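Local atomic coordinates of McyG protein (Microcystis aeruginosa PCC 7806, PDB entry 4R0M), a protein that probably activates a phenylalanine-like starter acid as its adenylate and passes it to a peptidyl carrier domain in microcystin synthesis. Residues 416-421 and 434-439. Residues are numbered along the deposited sequence; the frame is centred on the assembly and turned at random.
Sequences WFTTGD and GREKQE. With FA5 (adenosine-5'-[phenylalaninyl-phosphate]), chain C.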
# COMPACT_ATOMS: atom_id res chain seq x y z
N TRP A 416 -0.53 -12.15 20.41
CA TRP A 416 0.11 -12.12 19.09
C TRP A 416 -0.91 -12.03 17.99
O TRP A 416 -2.03 -12.53 18.12
CB TRP A 416 0.96 -13.37 18.88
CG TRP A 416 2.20 -13.42 19.75
CD1 TRP A 416 2.33 -13.99 21.01
CD2 TRP A 416 3.52 -12.87 19.43
NE1 TRP A 416 3.61 -13.84 21.48
CE2 TRP A 416 4.38 -13.18 20.58
CE3 TRP A 416 4.07 -12.19 18.35
CZ2 TRP A 416 5.71 -12.81 20.63
CZ3 TRP A 416 5.42 -11.82 18.41
CH2 TRP A 416 6.22 -12.12 19.52
N PHE A 417 -0.52 -11.38 16.89
CA PHE A 417 -1.36 -11.30 15.70
C PHE A 417 -0.73 -12.05 14.54
O PHE A 417 0.42 -11.79 14.17
CB PHE A 417 -1.64 -9.84 15.33
CG PHE A 417 -2.15 -9.65 13.92
CD1 PHE A 417 -3.47 -9.96 13.59
CD2 PHE A 417 -1.31 -9.16 12.92
CE1 PHE A 417 -3.93 -9.79 12.29
CE2 PHE A 417 -1.77 -8.98 11.63
CZ PHE A 417 -3.09 -9.30 11.31
N THR A 418 -1.48 -12.99 13.97
CA THR A 418 -1.04 -13.74 12.80
C THR A 418 -1.26 -12.90 11.55
O THR A 418 -2.40 -12.53 11.23
CB THR A 418 -1.77 -15.09 12.68
OG1 THR A 418 -1.62 -15.84 13.89
CG2 THR A 418 -1.22 -15.91 11.52
N THR A 419 -0.17 -12.60 10.86
CA THR A 419 -0.19 -11.71 9.70
C THR A 419 -0.74 -12.39 8.44
O THR A 419 -1.24 -11.73 7.53
CB THR A 419 1.22 -11.18 9.38
OG1 THR A 419 2.04 -12.25 8.91
CG2 THR A 419 1.86 -10.56 10.63
N GLY A 420 -0.64 -13.72 8.40
CA GLY A 420 -0.98 -14.49 7.21
C GLY A 420 0.18 -14.53 6.22
O GLY A 420 0.01 -14.96 5.08
N ASP A 421 1.35 -14.07 6.67
CA ASP A 421 2.56 -14.07 5.85
C ASP A 421 3.53 -15.17 6.25
O ASP A 421 3.57 -15.60 7.40
CB ASP A 421 3.26 -12.70 5.92
CG ASP A 421 2.49 -11.62 5.19
OD1 ASP A 421 2.21 -11.80 3.98
OD2 ASP A 421 2.18 -10.59 5.82
N GLY A 434 6.75 -15.72 1.28
CA GLY A 434 5.48 -15.79 0.58
C GLY A 434 4.30 -15.47 1.47
O GLY A 434 4.46 -15.01 2.60
N ARG A 435 3.10 -15.70 0.94
CA ARG A 435 1.86 -15.53 1.70
C ARG A 435 1.10 -16.85 1.77
O ARG A 435 1.11 -17.64 0.82
CB ARG A 435 1.00 -14.42 1.07
CG ARG A 435 -0.33 -14.21 1.77
CD ARG A 435 -0.82 -12.78 1.67
NE ARG A 435 -2.01 -12.59 2.50
CZ ARG A 435 -1.99 -12.24 3.79
NH1 ARG A 435 -0.85 -12.01 4.42
NH2 ARG A 435 -3.14 -12.11 4.45
N GLU A 436 0.44 -17.08 2.90
CA GLU A 436 -0.36 -18.29 3.13
C GLU A 436 -1.40 -18.53 2.04
O GLU A 436 -2.00 -17.58 1.52
CB GLU A 436 -1.05 -18.22 4.50
CG GLU A 436 -0.18 -18.65 5.67
CD GLU A 436 -0.98 -18.88 6.93
OE1 GLU A 436 -1.51 -17.90 7.50
OE2 GLU A 436 -1.08 -20.05 7.37
N LYS A 437 -1.58 -19.80 1.70
CA LYS A 437 -2.56 -20.26 0.69
C LYS A 437 -2.35 -19.61 -0.69
O LYS A 437 -3.29 -19.43 -1.46
CB LYS A 437 -4.00 -20.09 1.20
CG LYS A 437 -4.24 -20.66 2.59
CD LYS A 437 -5.70 -20.61 3.01
CE LYS A 437 -6.43 -21.91 2.66
NZ LYS A 437 -7.77 -21.99 3.30
N GLN A 438 -1.09 -19.26 -0.98
CA GLN A 438 -0.70 -18.72 -2.28
C GLN A 438 0.64 -19.31 -2.72
O GLN A 438 1.31 -18.78 -3.61
CB GLN A 438 -0.61 -17.19 -2.23
CG GLN A 438 -1.95 -16.49 -2.36
CD GLN A 438 -1.81 -14.98 -2.44
OE1 GLN A 438 -2.33 -14.26 -1.59
NE2 GLN A 438 -1.11 -14.50 -3.47
N GLU A 439 1.02 -20.42 -2.08
CA GLU A 439 2.26 -21.12 -2.40
C GLU A 439 2.16 -21.83 -3.74
O GLU A 439 1.10 -22.32 -4.13
CB GLU A 439 2.58 -22.15 -1.31
CG GLU A 439 2.93 -21.54 0.04
CD GLU A 439 2.67 -22.50 1.19
OE1 GLU A 439 3.60 -22.72 2.00
OE2 GLU A 439 1.54 -23.03 1.28
C FA5 C . 0.48 -2.63 2.77
O FA5 C . 0.60 -2.98 1.60
CA FA5 C . 1.70 -2.22 3.56
N FA5 C . 2.64 -3.30 3.36
CB FA5 C . 2.32 -0.92 3.05
CG FA5 C . 3.64 -0.43 3.65
CD1 FA5 C . 4.51 -1.25 4.39
CD2 FA5 C . 4.03 0.90 3.44
CE1 FA5 C . 5.71 -0.74 4.90
CE2 FA5 C . 5.22 1.41 3.95
CZ FA5 C . 6.07 0.59 4.68
P FA5 C . -1.91 -3.87 3.18
OP1 FA5 C . -2.74 -3.60 1.96
OP2 FA5 C . -2.60 -4.10 4.50
OP3 FA5 C . -0.85 -2.65 3.37
O5' FA5 C . -1.02 -5.17 2.83
C5' FA5 C . -0.14 -5.78 3.78
C4' FA5 C . 0.47 -7.02 3.14
O4' FA5 C . 1.32 -6.69 2.03
C3' FA5 C . 1.35 -7.80 4.08
O3' FA5 C . 0.60 -8.65 4.94
C2' FA5 C . 2.22 -8.58 3.12
O2' FA5 C . 1.54 -9.76 2.68
C1' FA5 C . 2.38 -7.64 1.94
N9 FA5 C . 3.70 -6.97 2.04
C8 FA5 C . 3.91 -5.71 2.47
N7 FA5 C . 5.23 -5.39 2.45
C5 FA5 C . 5.89 -6.47 2.00
C6 FA5 C . 7.31 -6.82 1.72
N6 FA5 C . 8.31 -5.92 1.93
N1 FA5 C . 7.58 -8.06 1.26
C2 FA5 C . 6.60 -8.97 1.05
N3 FA5 C . 5.30 -8.72 1.27
C4 FA5 C . 4.88 -7.51 1.74
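Asp421 and Arg435 pair as antiparallel strand neighbours beside the ribose of the bound adenylate, in the small antiparallel sheet of this adenylation domain. They form a non-hydrogen-bonded pair with CA atoms 4.5 Å apart, and both side chains lie on the face turned to the ligand. The Asp421 carboxylate holds the ribose diol through both oxygens: OD1 accepts from O2' of the phenylalanyl-adenylate at 2.5 Å, and OD2 from its O3' at 2.7 Å. An aspartate bound to the ribose hydroxyls in this way is a hallmark of the ANL superfamily. Arg435 NH1 makes a salt bridge to Asp421 OD1 at 3.1 Å. As a hydrogen bond it is weak, and the two flat groups are turned 64° apart. The same NH1 makes a straighter bond to Thr419 O (3.1 Å, 162°), near the guanidinium plane. With chi1 at 178° the Arg435 side chain points away from its backbone N, and its extended chain carries the guanidinium along the corner at Gly420, whose O lies over one guanidinium face. With an alanine in place of Arg435, Thr419 O would lose this donor and the Asp421 carboxylate this countercharge, and the carboxylate would probably be freer to turn from the ribose. Beyond the pair, Glu436 N donates to Gly420 O at 3.1 Å, as the chain enters a type II turn from Arg435 to Gln438. Thr419 OG1 accepts from Asp421 N, an ST turn at the corner. Strand 388-394 pairs with 416-419 and 421-426, Phe334 of strand 330-336 packs on Asp421, and helix 536-545 meets Gln438.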